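Local coordinates for protein arginine kinase (Anthopleura japonica, PDB 4RF6) that catalyses the reversible transfer of the gamma-phosphate of ATP to L-arginine, giving phosphoarginine and ADP, with two kinase units in one chain, at residues C424-G429 against A438-K443; S460-E465 against S600-L605; L499-R504 against W563-G568; P647-H652 against E712-T717. One frame throughout, in Å; residues are numbered along the deposited sequence.

Contact 1: C424-G429 against A438-K443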
loop_
_atom_site.group_PDB
_atom_site.type_symbol
_atom_site.label_atom_id
_atom_site.label_comp_id
_atom_site.label_asym_id
_atom_site.label_seq_id
_atom_site.Cartn_x
_atom_site.Cartn_y
_atom_site.Cartn_z
ATOM N N CYS A 424 10.846 15.650 -21.107
ATOM C CA CYS A 424 9.793 16.622 -20.850
ATOM C C CYS A 424 9.978 17.211 -19.457
ATOM O O CYS A 424 10.396 18.365 -19.309
ATOM C CB CYS A 424 8.423 15.956 -20.971
ATOM S SG CYS A 424 8.223 14.947 -22.465
ATOM N N GLY A 425 9.672 16.412 -18.442
ATOM C CA GLY A 425 9.889 16.824 -17.071
ATOM C C GLY A 425 8.666 17.427 -16.418
ATOM O O GLY A 425 8.751 17.945 -15.301
ATOM N N VAL A 426 7.530 17.369 -17.112
ATOM C CA VAL A 426 6.293 17.926 -16.569
ATOM C C VAL A 426 5.145 16.925 -16.611
ATOM O O VAL A 426 4.851 16.328 -17.655
ATOM C CB VAL A 426 5.892 19.222 -17.283
ATOM C CG1 VAL A 426 4.742 19.889 -16.553
ATOM C CG2 VAL A 426 7.073 20.175 -17.319
ATOM N N TYR A 427 4.507 16.739 -15.462
ATOM C CA TYR A 427 3.353 15.860 -15.372
ATOM C C TYR A 427 2.190 16.688 -14.858
ATOM O O TYR A 427 2.396 17.602 -14.069
ATOM C CB TYR A 427 3.646 14.708 -14.412
ATOM C CG TYR A 427 4.649 13.706 -14.938
ATOM C CD1 TYR A 427 6.020 13.930 -14.832
ATOM C CD2 TYR A 427 4.224 12.537 -15.538
ATOM C CE1 TYR A 427 6.939 13.001 -15.317
ATOM C CE2 TYR A 427 5.127 11.608 -16.018
ATOM C CZ TYR A 427 6.474 11.839 -15.911
ATOM O OH TYR A 427 7.354 10.894 -16.400
ATOM N N ALA A 428 0.975 16.390 -15.311
ATOM C CA ALA A 428 -0.214 17.062 -14.778
ATOM C C ALA A 428 -0.830 16.218 -13.664
ATOM O O ALA A 428 -1.031 15.013 -13.840
ATOM C CB ALA A 428 -1.234 17.298 -15.894
ATOM N N GLY A 429 -1.129 16.835 -12.521
ATOM C CA GLY A 429 -1.737 16.115 -11.413
ATOM C C GLY A 429 -3.242 15.992 -11.592
ATOM O O GLY A 429 -3.885 15.115 -11.006
ATOM N N ALA A 438 -1.293 26.619 -17.819
ATOM C CA ALA A 438 -1.201 26.710 -19.280
ATOM C C ALA A 438 0.033 27.435 -19.835
ATOM O O ALA A 438 0.609 26.967 -20.823
ATOM C CB ALA A 438 -2.489 27.305 -19.881
ATOM N N PRO A 439 0.437 28.581 -19.228
ATOM C CA PRO A 439 1.634 29.239 -19.763
ATOM C C PRO A 439 2.840 28.307 -19.847
ATOM O O PRO A 439 3.712 28.535 -20.691
ATOM C CB PRO A 439 1.889 30.361 -18.756
ATOM C CG PRO A 439 0.527 30.737 -18.300
ATOM C CD PRO A 439 -0.221 29.421 -18.207
ATOM N N LEU A 440 2.882 27.270 -19.011
ATOM C CA LEU A 440 3.933 26.259 -19.123
ATOM C C LEU A 440 3.505 25.070 -19.986
ATOM O O LEU A 440 4.231 24.662 -20.899
ATOM C CB LEU A 440 4.374 25.753 -17.744
ATOM C CG LEU A 440 5.456 24.673 -17.851
ATOM C CD1 LEU A 440 6.685 25.264 -18.515
ATOM C CD2 LEU A 440 5.821 24.048 -16.509
ATOM N N PHE A 441 2.334 24.509 -19.683
ATOM C CA PHE A 441 1.854 23.310 -20.369
ATOM C C PHE A 441 1.618 23.511 -21.871
ATOM O O PHE A 441 1.909 22.610 -22.662
ATOM C CB PHE A 441 0.582 22.768 -19.702
ATOM C CG PHE A 441 0.844 21.890 -18.502
ATOM C CD1 PHE A 441 0.903 22.436 -17.224
ATOM C CD2 PHE A 441 1.012 20.514 -18.654
ATOM C CE1 PHE A 441 1.141 21.636 -16.118
ATOM C CE2 PHE A 441 1.247 19.705 -17.558
ATOM C CZ PHE A 441 1.309 20.268 -16.283
ATOM N N ASP A 442 1.093 24.672 -22.268
ATOM C CA ASP A 442 0.838 24.933 -23.692
ATOM C C ASP A 442 2.119 24.807 -24.501
ATOM O O ASP A 442 2.133 24.219 -25.584
ATOM C CB ASP A 442 0.269 26.335 -23.909
ATOM C CG ASP A 442 -1.147 26.479 -23.411
ATOM O OD1 ASP A 442 -1.737 25.466 -22.983
ATOM O OD2 ASP A 442 -1.670 27.614 -23.467
ATOM N N LYS A 443 3.194 25.375 -23.966
ATOM C CA LYS A 443 4.486 25.377 -24.644
ATOM C C LYS A 443 5.074 23.972 -24.767
ATOM O O LYS A 443 5.683 23.631 -25.782
ATOM C CB LYS A 443 5.468 26.304 -23.918
ATOM C CG LYS A 443 5.134 27.785 -24.078
ATOM C CD LYS A 443 6.013 28.675 -23.201
ATOM C CE LYS A 443 5.574 30.143 -23.278
ATOM N NZ LYS A 443 4.202 30.364 -22.714
#
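Val-426 opens the contact by meeting two residues of the helix 438-448. The two methyls divide the work. Val-426 CG1 stands anti to the backbone N (chi1 -171°) and reaches the far end of the Phe-441 ring, 3.5 Å from CZ. Val-426 CG2 points to Leu-440 and meets it tip to tip, 4.2 Å from CD2. Leu-440 then runs on to Leu-409 and Ile-413 of helix 409-418.

At Tyr-427 the chain turns its side chain the other way, and the phenol lies against Cys-630 and Ser-415. The backbone still takes part. The carbonyl O of Tyr-427 sits near the plane of the Phe-441 ring, at its edge, 3.6 Å from CZ. Ala-428 follows with its methyl carbon, CB, 3.8 Å from Phe-441 CE2. The outer end of one ring is thus touched by three successive residues. Tyr-434 and Cys-412 add further contacts to the same side chain.

Residues 424-429 belong to the N-terminal domain of the second kinase unit. Residues 424-427 align with part of the loop that probably binds substrate in the first unit. A similar role here is plausible.

The contact is buried and almost wholly apolar. The one polar atom that meets the ring is a carbonyl oxygen, placed where the aromatic edge carries partial positive charge. That placement is probably mildly attractive. Shape and burial, rather than directed bonds, would therefore hold this loop against the helix.

Contact 2: S460-E465 against S600-L605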
loop_
_atom_site.group_PDB
_atom_site.type_symbol
_atom_site.label_atom_id
_atom_site.label_comp_id
_atom_site.label_asym_id
_atom_site.label_seq_id
_atom_site.Cartn_x
_atom_site.Cartn_y
_atom_site.Cartn_z
ATOM N N SER A 460 -11.853 13.526 -31.390
ATOM C CA SER A 460 -11.783 12.095 -31.094
ATOM C C SER A 460 -12.804 11.349 -31.951
ATOM O O SER A 460 -13.867 11.892 -32.257
ATOM C CB SER A 460 -12.048 11.835 -29.608
ATOM O OG SER A 460 -11.175 12.584 -28.784
ATOM N N ASP A 461 -12.485 10.112 -32.331
ATOM C CA ASP A 461 -13.375 9.316 -33.178
ATOM C C ASP A 461 -13.120 7.832 -32.971
ATOM O O ASP A 461 -12.160 7.275 -33.519
ATOM C CB ASP A 461 -13.164 9.667 -34.657
ATOM C CG ASP A 461 -14.270 9.134 -35.558
ATOM O OD1 ASP A 461 -15.053 8.261 -35.119
ATOM O OD2 ASP A 461 -14.338 9.577 -36.725
ATOM N N MET A 462 -13.985 7.187 -32.193
ATOM C CA MET A 462 -13.858 5.753 -31.953
ATOM C C MET A 462 -14.944 4.944 -32.665
ATOM O O MET A 462 -15.491 3.999 -32.095
ATOM C CB MET A 462 -13.865 5.453 -30.452
ATOM C CG MET A 462 -12.638 5.998 -29.705
ATOM S SD MET A 462 -11.116 5.147 -30.189
ATOM C CE MET A 462 -11.301 3.598 -29.302
ATOM N N ASN A 463 -15.250 5.308 -33.911
ATOM C CA ASN A 463 -16.149 4.511 -34.748
ATOM C C ASN A 463 -15.363 3.687 -35.758
ATOM O O ASN A 463 -14.923 4.211 -36.782
ATOM C CB ASN A 463 -17.135 5.413 -35.491
ATOM C CG ASN A 463 -18.192 4.636 -36.266
ATOM O OD1 ASN A 463 -18.077 3.431 -36.483
ATOM N ND2 ASN A 463 -19.232 5.342 -36.699
ATOM N N PRO A 464 -15.216 2.377 -35.494
ATOM C CA PRO A 464 -14.446 1.481 -36.363
ATOM C C PRO A 464 -15.034 1.322 -37.766
ATOM O O PRO A 464 -14.327 0.856 -38.655
ATOM C CB PRO A 464 -14.497 0.134 -35.619
ATOM C CG PRO A 464 -15.705 0.230 -34.742
ATOM C CD PRO A 464 -15.800 1.664 -34.341
ATOM N N GLU A 465 -16.292 1.699 -37.969
ATOM C CA GLU A 465 -16.895 1.568 -39.292
ATOM C C GLU A 465 -16.408 2.677 -40.225
ATOM O O GLU A 465 -16.648 2.636 -41.428
ATOM C CB GLU A 465 -18.427 1.558 -39.205
ATOM C CG GLU A 465 -18.997 0.344 -38.462
ATOM C CD GLU A 465 -20.522 0.305 -38.454
ATOM O OE1 GLU A 465 -21.092 -0.565 -37.758
ATOM O OE2 GLU A 465 -21.146 1.135 -39.145
ATOM N N SER A 600 -9.875 -5.449 -37.518
ATOM C CA SER A 600 -10.405 -6.305 -36.462
ATOM C C SER A 600 -9.872 -5.888 -35.095
ATOM O O SER A 600 -10.630 -5.778 -34.121
ATOM C CB SER A 600 -10.043 -7.763 -36.738
ATOM O OG SER A 600 -10.400 -8.589 -35.649
ATOM N N VAL A 601 -8.561 -5.666 -35.020
ATOM C CA VAL A 601 -7.931 -5.208 -33.783
ATOM C C VAL A 601 -8.579 -3.909 -33.302
ATOM O O VAL A 601 -8.918 -3.763 -32.122
ATOM C CB VAL A 601 -6.418 -4.982 -33.977
ATOM C CG1 VAL A 601 -5.803 -4.331 -32.743
ATOM C CG2 VAL A 601 -5.704 -6.296 -34.321
ATOM N N PHE A 602 -8.751 -2.965 -34.223
ATOM C CA PHE A 602 -9.362 -1.681 -33.895
ATOM C C PHE A 602 -10.846 -1.826 -33.567
ATOM O O PHE A 602 -11.371 -1.119 -32.701
ATOM C CB PHE A 602 -9.178 -0.679 -35.035
ATOM C CG PHE A 602 -9.632 0.713 -34.690
ATOM C CD1 PHE A 602 -9.136 1.356 -33.564
ATOM C CD2 PHE A 602 -10.559 1.375 -35.484
ATOM C CE1 PHE A 602 -9.558 2.637 -33.237
ATOM C CE2 PHE A 602 -10.986 2.654 -35.166
ATOM C CZ PHE A 602 -10.484 3.288 -34.042
ATOM N N GLY A 603 -11.523 -2.731 -34.268
ATOM C CA GLY A 603 -12.928 -2.987 -34.000
ATOM C C GLY A 603 -13.120 -3.535 -32.595
ATOM O O GLY A 603 -14.048 -3.144 -31.879
ATOM N N ARG A 604 -12.237 -4.446 -32.196
ATOM C CA ARG A 604 -12.278 -4.997 -30.845
ATOM C C ARG A 604 -11.957 -3.910 -29.821
ATOM O O ARG A 604 -12.625 -3.797 -28.789
ATOM C CB ARG A 604 -11.295 -6.162 -30.710
ATOM C CG ARG A 604 -11.286 -6.808 -29.322
ATOM C CD ARG A 604 -10.318 -7.984 -29.239
ATOM N NE ARG A 604 -10.355 -8.816 -30.438
ATOM C CZ ARG A 604 -9.404 -8.826 -31.369
ATOM N NH1 ARG A 604 -8.332 -8.050 -31.240
ATOM N NH2 ARG A 604 -9.523 -9.610 -32.429
ATOM N N LEU A 605 -10.941 -3.102 -30.113
ATOM C CA LEU A 605 -10.559 -2.011 -29.219
ATOM C C LEU A 605 -11.715 -1.044 -28.974
ATOM O O LEU A 605 -11.987 -0.664 -27.828
ATOM C CB LEU A 605 -9.355 -1.242 -29.779
ATOM C CG LEU A 605 -8.950 -0.059 -28.894
ATOM C CD1 LEU A 605 -8.438 -0.562 -27.550
ATOM C CD2 LEU A 605 -7.915 0.825 -29.572
#
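Phe-602 gives the largest share of the contact, and it meets Pro-464 and Met-462 with different parts of its ring. Its CG is anti to the backbone N (chi1 -173°), which carries the ring from helix 598-616 out to the loop. Pro-464 meets the ring obliquely; its CA is 3.8 Å from Phe-602 CE2. The CB of Pro-464 also rests 3.9 Å from Gly-603 CA, the point of closest backbone approach.

The loop between helix 438-448 and strand 479-488 of the second kinase unit lies here on helix 598-616. Phe-602 also touches Ile-484 of the antiparallel sheet and Val-700 of helix 696-714.

Met-462 makes a Met-aromatic contact. Met-462 SD is 4.2 Å from Phe-602 CE1 and approaches obliquely, 70° off the ring normal. The terminal methyl of Met-462, CE, goes on to Leu-605, 4.4 Å from CG.

Two successive Asx turns shape the loop that presents these groups. Asp-461 OD1 accepts from Asn-463 N, and Asn-463 OD1 accepts from Glu-465 N at 2.9 Å. The other oxygen of Asp-461 forms a salt bridge with Lys-466. Met-462 O takes a hydrogen bond from Asn-610 ND2, further along the helix.

Contact 3: L499-R504 against W563-G568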
loop_
_atom_site.group_PDB
_atom_site.type_symbol
_atom_site.label_atom_id
_atom_site.label_comp_id
_atom_site.label_asym_id
_atom_site.label_seq_id
_atom_site.Cartn_x
_atom_site.Cartn_y
_atom_site.Cartn_z
ATOM N N LEU A 499 -3.703 11.605 -7.676
ATOM C CA LEU A 499 -4.709 10.741 -7.053
ATOM C C LEU A 499 -4.560 10.635 -5.538
ATOM O O LEU A 499 -3.445 10.512 -5.019
ATOM C CB LEU A 499 -4.656 9.328 -7.650
ATOM C CG LEU A 499 -5.189 9.079 -9.055
ATOM C CD1 LEU A 499 -5.012 7.609 -9.435
ATOM C CD2 LEU A 499 -6.650 9.476 -9.154
ATOM N N THR A 500 -5.692 10.675 -4.835
ATOM C CA THR A 500 -5.727 10.354 -3.412
ATOM C C THR A 500 -5.933 8.853 -3.271
ATOM O O THR A 500 -6.257 8.171 -4.249
ATOM C CB THR A 500 -6.865 11.075 -2.671
ATOM O OG1 THR A 500 -8.128 10.597 -3.152
ATOM C CG2 THR A 500 -6.778 12.585 -2.862
ATOM N N ARG A 501 -5.747 8.329 -2.064
ATOM C CA ARG A 501 -5.911 6.897 -1.842
ATOM C C ARG A 501 -7.292 6.411 -2.260
ATOM O O ARG A 501 -7.415 5.415 -2.984
ATOM C CB ARG A 501 -5.678 6.537 -0.376
ATOM C CG ARG A 501 -6.071 5.105 -0.041
ATOM C CD ARG A 501 -5.495 4.661 1.296
ATOM N NE ARG A 501 -5.649 3.222 1.469
ATOM C CZ ARG A 501 -6.648 2.646 2.129
ATOM N NH1 ARG A 501 -7.585 3.384 2.714
ATOM N NH2 ARG A 501 -6.706 1.328 2.210
ATOM N N ASN A 502 -8.328 7.110 -1.803
ATOM C CA ASN A 502 -9.702 6.685 -2.064
ATOM C C ASN A 502 -10.103 6.782 -3.534
ATOM O O ASN A 502 -10.829 5.926 -4.038
ATOM C CB ASN A 502 -10.686 7.457 -1.176
ATOM C CG ASN A 502 -10.561 7.086 0.290
ATOM O OD1 ASN A 502 -10.140 5.979 0.626
ATOM N ND2 ASN A 502 -10.926 8.013 1.172
ATOM N N GLU A 503 -9.636 7.820 -4.222
ATOM C CA GLU A 503 -9.856 7.920 -5.668
ATOM C C GLU A 503 -9.312 6.700 -6.414
ATOM O O GLU A 503 -10.004 6.101 -7.243
ATOM C CB GLU A 503 -9.194 9.174 -6.237
ATOM C CG GLU A 503 -9.861 10.495 -5.897
ATOM C CD GLU A 503 -9.129 11.669 -6.533
ATOM O OE1 GLU A 503 -9.664 12.258 -7.494
ATOM O OE2 GLU A 503 -8.009 11.985 -6.077
ATOM N N ARG A 504 -8.065 6.337 -6.130
ATOM C CA ARG A 504 -7.432 5.213 -6.826
ATOM C C ARG A 504 -8.202 3.916 -6.587
ATOM O O ARG A 504 -8.395 3.116 -7.511
ATOM C CB ARG A 504 -5.969 5.045 -6.392
ATOM C CG ARG A 504 -5.252 3.920 -7.133
ATOM C CD ARG A 504 -3.825 3.731 -6.622
ATOM N NE ARG A 504 -3.012 4.925 -6.846
ATOM C CZ ARG A 504 -2.679 5.790 -5.899
ATOM N NH1 ARG A 504 -3.084 5.595 -4.652
ATOM N NH2 ARG A 504 -1.940 6.852 -6.196
ATOM N N TRP A 563 2.029 1.916 -3.725
ATOM C CA TRP A 563 2.229 0.712 -4.531
ATOM C C TRP A 563 2.122 -0.550 -3.687
ATOM O O TRP A 563 2.694 -0.618 -2.597
ATOM C CB TRP A 563 3.595 0.738 -5.212
ATOM C CG TRP A 563 3.714 -0.314 -6.254
ATOM C CD1 TRP A 563 4.231 -1.575 -6.106
ATOM C CD2 TRP A 563 3.278 -0.215 -7.607
ATOM N NE1 TRP A 563 4.146 -2.260 -7.295
ATOM C CE2 TRP A 563 3.563 -1.445 -8.235
ATOM C CE3 TRP A 563 2.677 0.800 -8.357
ATOM C CZ2 TRP A 563 3.268 -1.685 -9.576
ATOM C CZ3 TRP A 563 2.384 0.561 -9.684
ATOM C CH2 TRP A 563 2.682 -0.669 -10.281
ATOM N N PRO A 564 1.402 -1.569 -4.186
ATOM C CA PRO A 564 0.671 -1.683 -5.453
ATOM C C PRO A 564 -0.841 -1.564 -5.286
ATOM O O PRO A 564 -1.585 -2.101 -6.110
ATOM C CB PRO A 564 0.991 -3.113 -5.877
ATOM C CG PRO A 564 1.013 -3.859 -4.546
ATOM C CD PRO A 564 1.516 -2.875 -3.508
ATOM N N GLU A 565 -1.287 -0.885 -4.235
ATOM C CA GLU A 565 -2.714 -0.784 -3.950
ATOM C C GLU A 565 -3.474 -0.157 -5.107
ATOM O O GLU A 565 -3.069 0.880 -5.633
ATOM C CB GLU A 565 -2.948 0.027 -2.674
ATOM C CG GLU A 565 -4.414 0.237 -2.319
ATOM C CD GLU A 565 -4.599 0.892 -0.959
ATOM O OE1 GLU A 565 -4.557 2.137 -0.881
ATOM O OE2 GLU A 565 -4.787 0.154 0.030
ATOM N N GLY A 566 -4.565 -0.800 -5.520
ATOM C CA GLY A 566 -5.417 -0.238 -6.559
ATOM C C GLY A 566 -4.974 -0.604 -7.967
ATOM O O GLY A 566 -5.638 -0.245 -8.945
ATOM N N ARG A 567 -3.853 -1.317 -8.067
ATOM C CA ARG A 567 -3.280 -1.680 -9.361
ATOM C C ARG A 567 -3.668 -3.104 -9.737
ATOM O O ARG A 567 -3.710 -3.994 -8.880
ATOM C CB ARG A 567 -1.754 -1.578 -9.326
ATOM C CG ARG A 567 -1.184 -0.176 -9.527
ATOM C CD ARG A 567 -1.356 0.702 -8.303
ATOM N NE ARG A 567 -0.665 1.984 -8.449
ATOM C CZ ARG A 567 -0.281 2.743 -7.427
ATOM N NH1 ARG A 567 -0.529 2.359 -6.184
ATOM N NH2 ARG A 567 0.350 3.888 -7.646
ATOM N N GLY A 568 -3.940 -3.331 -11.017
ATOM C CA GLY A 568 -4.299 -4.664 -11.462
ATOM C C GLY A 568 -4.248 -4.887 -12.962
ATOM O O GLY A 568 -4.013 -3.960 -13.745
HETATM O O HOH W 1 -4.901 3.692 -3.197
#
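Arg-501 grips Glu-565 side-on, with one nitrogen to each oxygen. Arg-501 NE to Glu-565 OE1 is 2.8 Å and bent (131°); Arg-501 NH2 to Glu-565 OE2 is 3.1 Å and straighter. Both donors come on the syn side, but the guanidinium and carboxylate planes stand 48° apart. Next to this salt bridge, Arg-504 bends at chi3 (-62°) and lays its guanidinium flat on that of Arg-567, centres 4.2 Å apart. Trp-563 CE3 lies over the opposite face of Arg-567.

A water joins the two pairs. It donates to Glu-565 OE1 and Arg-501 O, and accepts from Arg-504 NH1 at 3.0 Å.

The second shell sets these groups in place. A type II turn from Pro-564 to Arg-567 places Glu-565, and Arg-567 NH1 bonds back to Glu-565 O at 3.0 Å. Lys-561 O and Asn-582 O hold the same guanidinium. Thr-500 and Glu-503 form a capping box at the start of helix 501-516. Lys-242 of the first kinase unit touches both Arg-501 and Glu-565, so the salt bridge borders the junction of the tandem units.

Two stacked arginines would normally repel. Here the carbonyl oxygens round Arg-567 and the water-linked carboxylate probably offset that charge.

Contact 4: P647-H652 against E712-T717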
loop_
_atom_site.group_PDB
_atom_site.type_symbol
_atom_site.label_atom_id
_atom_site.label_comp_id
_atom_site.label_asym_id
_atom_site.label_seq_id
_atom_site.Cartn_x
_atom_site.Cartn_y
_atom_site.Cartn_z
ATOM N N PRO A 647 12.501 -5.570 -45.865
ATOM C CA PRO A 647 13.865 -5.249 -46.313
ATOM C C PRO A 647 13.892 -4.459 -47.622
ATOM O O PRO A 647 14.639 -3.480 -47.723
ATOM C CB PRO A 647 14.496 -6.628 -46.527
ATOM C CG PRO A 647 13.700 -7.551 -45.664
ATOM C CD PRO A 647 12.302 -7.026 -45.740
ATOM N N LYS A 648 13.098 -4.881 -48.603
ATOM C CA LYS A 648 13.030 -4.183 -49.887
ATOM C C LYS A 648 12.599 -2.713 -49.745
ATOM O O LYS A 648 13.310 -1.808 -50.182
ATOM C CB LYS A 648 12.122 -4.928 -50.876
ATOM C CG LYS A 648 12.558 -6.359 -51.173
ATOM C CD LYS A 648 12.141 -6.812 -52.570
ATOM C CE LYS A 648 10.633 -6.754 -52.770
ATOM N NZ LYS A 648 10.243 -7.139 -54.160
ATOM N N ALA A 649 11.451 -2.464 -49.124
ATOM C CA ALA A 649 10.954 -1.089 -49.043
ATOM C C ALA A 649 11.708 -0.194 -48.054
ATOM O O ALA A 649 11.714 1.019 -48.220
ATOM C CB ALA A 649 9.453 -1.048 -48.796
ATOM N N SER A 650 12.344 -0.771 -47.036
ATOM C CA SER A 650 13.170 0.038 -46.131
ATOM C C SER A 650 14.362 0.654 -46.876
ATOM O O SER A 650 14.894 1.693 -46.477
ATOM C CB SER A 650 13.644 -0.769 -44.915
ATOM O OG SER A 650 14.516 -1.818 -45.284
ATOM N N ALA A 651 14.760 0.008 -47.973
ATOM C CA ALA A 651 15.833 0.506 -48.831
ATOM C C ALA A 651 15.291 1.271 -50.042
ATOM O O ALA A 651 16.047 1.935 -50.755
ATOM C CB ALA A 651 16.714 -0.643 -49.286
ATOM N N HIS A 652 13.984 1.164 -50.276
ATOM C CA HIS A 652 13.324 1.885 -51.362
ATOM C C HIS A 652 13.348 3.389 -51.087
ATOM O O HIS A 652 13.304 3.811 -49.931
ATOM C CB HIS A 652 11.877 1.407 -51.501
ATOM C CG HIS A 652 11.286 1.626 -52.859
ATOM N ND1 HIS A 652 10.654 2.798 -53.222
ATOM C CD2 HIS A 652 11.214 0.814 -53.941
ATOM C CE1 HIS A 652 10.229 2.700 -54.468
ATOM N NE2 HIS A 652 10.557 1.504 -54.928
ATOM N N GLU A 712 3.075 -3.170 -50.925
ATOM C CA GLU A 712 3.049 -3.183 -52.386
ATOM C C GLU A 712 4.459 -3.205 -52.979
ATOM O O GLU A 712 4.682 -3.770 -54.049
ATOM C CB GLU A 712 2.233 -2.001 -52.925
ATOM C CG GLU A 712 0.727 -2.274 -52.998
ATOM C CD GLU A 712 -0.123 -1.010 -52.909
ATOM O OE1 GLU A 712 0.443 0.084 -52.699
ATOM O OE2 GLU A 712 -1.361 -1.119 -53.043
ATOM N N ILE A 713 5.406 -2.596 -52.272
ATOM C CA ILE A 713 6.807 -2.608 -52.685
ATOM C C ILE A 713 7.484 -3.929 -52.301
ATOM O O ILE A 713 8.241 -4.503 -53.091
ATOM C CB ILE A 713 7.577 -1.396 -52.106
ATOM C CG1 ILE A 713 7.033 -0.091 -52.698
ATOM C CG2 ILE A 713 9.072 -1.523 -52.371
ATOM C CD1 ILE A 713 7.671 1.174 -52.133
ATOM N N GLU A 714 7.193 -4.429 -51.104
ATOM C CA GLU A 714 7.775 -5.697 -50.665
ATOM C C GLU A 714 7.254 -6.888 -51.478
ATOM O O GLU A 714 7.851 -7.969 -51.462
ATOM C CB GLU A 714 7.514 -5.927 -49.173
ATOM C CG GLU A 714 8.595 -6.737 -48.473
ATOM C CD GLU A 714 9.927 -6.011 -48.433
ATOM O OE1 GLU A 714 10.973 -6.691 -48.454
ATOM O OE2 GLU A 714 9.928 -4.761 -48.379
ATOM N N LYS A 715 6.147 -6.680 -52.189
ATOM C CA LYS A 715 5.474 -7.753 -52.918
ATOM C C LYS A 715 5.619 -7.672 -54.443
ATOM O O LYS A 715 5.242 -8.608 -55.149
ATOM C CB LYS A 715 3.992 -7.810 -52.545
ATOM C CG LYS A 715 3.663 -8.736 -51.384
ATOM C CD LYS A 715 2.257 -8.477 -50.858
ATOM C CE LYS A 715 1.279 -8.305 -52.008
ATOM N NZ LYS A 715 -0.124 -8.119 -51.553
ATOM N N SER A 716 6.155 -6.566 -54.952
ATOM C CA SER A 716 6.401 -6.451 -56.390
ATOM C C SER A 716 7.484 -7.427 -56.858
ATOM O O SER A 716 8.437 -7.709 -56.129
ATOM C CB SER A 716 6.743 -5.012 -56.789
ATOM O OG SER A 716 7.707 -4.443 -55.924
ATOM N N THR A 717 7.325 -7.939 -58.077
ATOM C CA THR A 717 8.193 -8.991 -58.607
ATOM C C THR A 717 9.160 -8.470 -59.672
ATOM O O THR A 717 9.733 -7.387 -59.536
ATOM C CB THR A 717 7.352 -10.143 -59.205
ATOM O OG1 THR A 717 8.213 -11.130 -59.787
ATOM C CG2 THR A 717 6.409 -9.611 -60.271
#
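The imidazole of His-652 has Ile-713 over one face. Ile-713 CD1 sits above the centre of the His-652 ring, 3.6 Å from the centroid and 13° off the normal, a CH-pi contact. The other branch, Ile-713 CG2, comes to His-652 CD2 at 3.5 Å and Ala-649 CB at 3.6 Å. At the ring's own edge, ND1 accepts from Asp-654 N, a cap on the turn that leads into the next helix. That bond should help to fix the rotation of the ring.

The carboxylate of Glu-714 is the second flat group. Its two oxygens take two successive backbone amides. Glu-714 OE1 uses its syn lone pair for Lys-648 N at 2.8 Å. Glu-714 OE2 is met on its syn side by Ala-649 N at 2.9 Å, 17° out of the plane. The side chain bends at chi2 (65°) to bring the group there.

These bonds join the last turn of helix 696-714 to the weakly bonded helix 647-651, which follows strand 638-645 of the catalytic-domain sheet. The amides lie in the first turn of that short helix, so its dipole may add to the attraction for the carboxylate.

Lys-648 reaches along the end of the long helix. Lys-648 NZ comes to 2.7 Å from Ser-716 O. Ser-716 OG turns back to donate to Ile-713 O, 2.9 Å away.

All four contacts lie in the second kinase unit. Contact 1 is in its small N-terminal domain and closes first along the chain. Contact 2 closes a span of 134 residues, inside which contact 3 is nested; contact 4 follows near the C-terminus. Contacts 1 and 3 come within about 5 Å at their nearest atoms, at the meeting of small and catalytic domains. Contacts 2 and 4, centres 29 Å apart, share helix 696-714, which packs on Phe-602 and carries Ile-713 and Glu-714. Contacts 3 and 4 lie farthest apart, centres 48 Å: one borders the first kinase unit, the other the chain's end. Contact 1 packs the small domain; contacts 2 to 4 secure catalytic-domain helices.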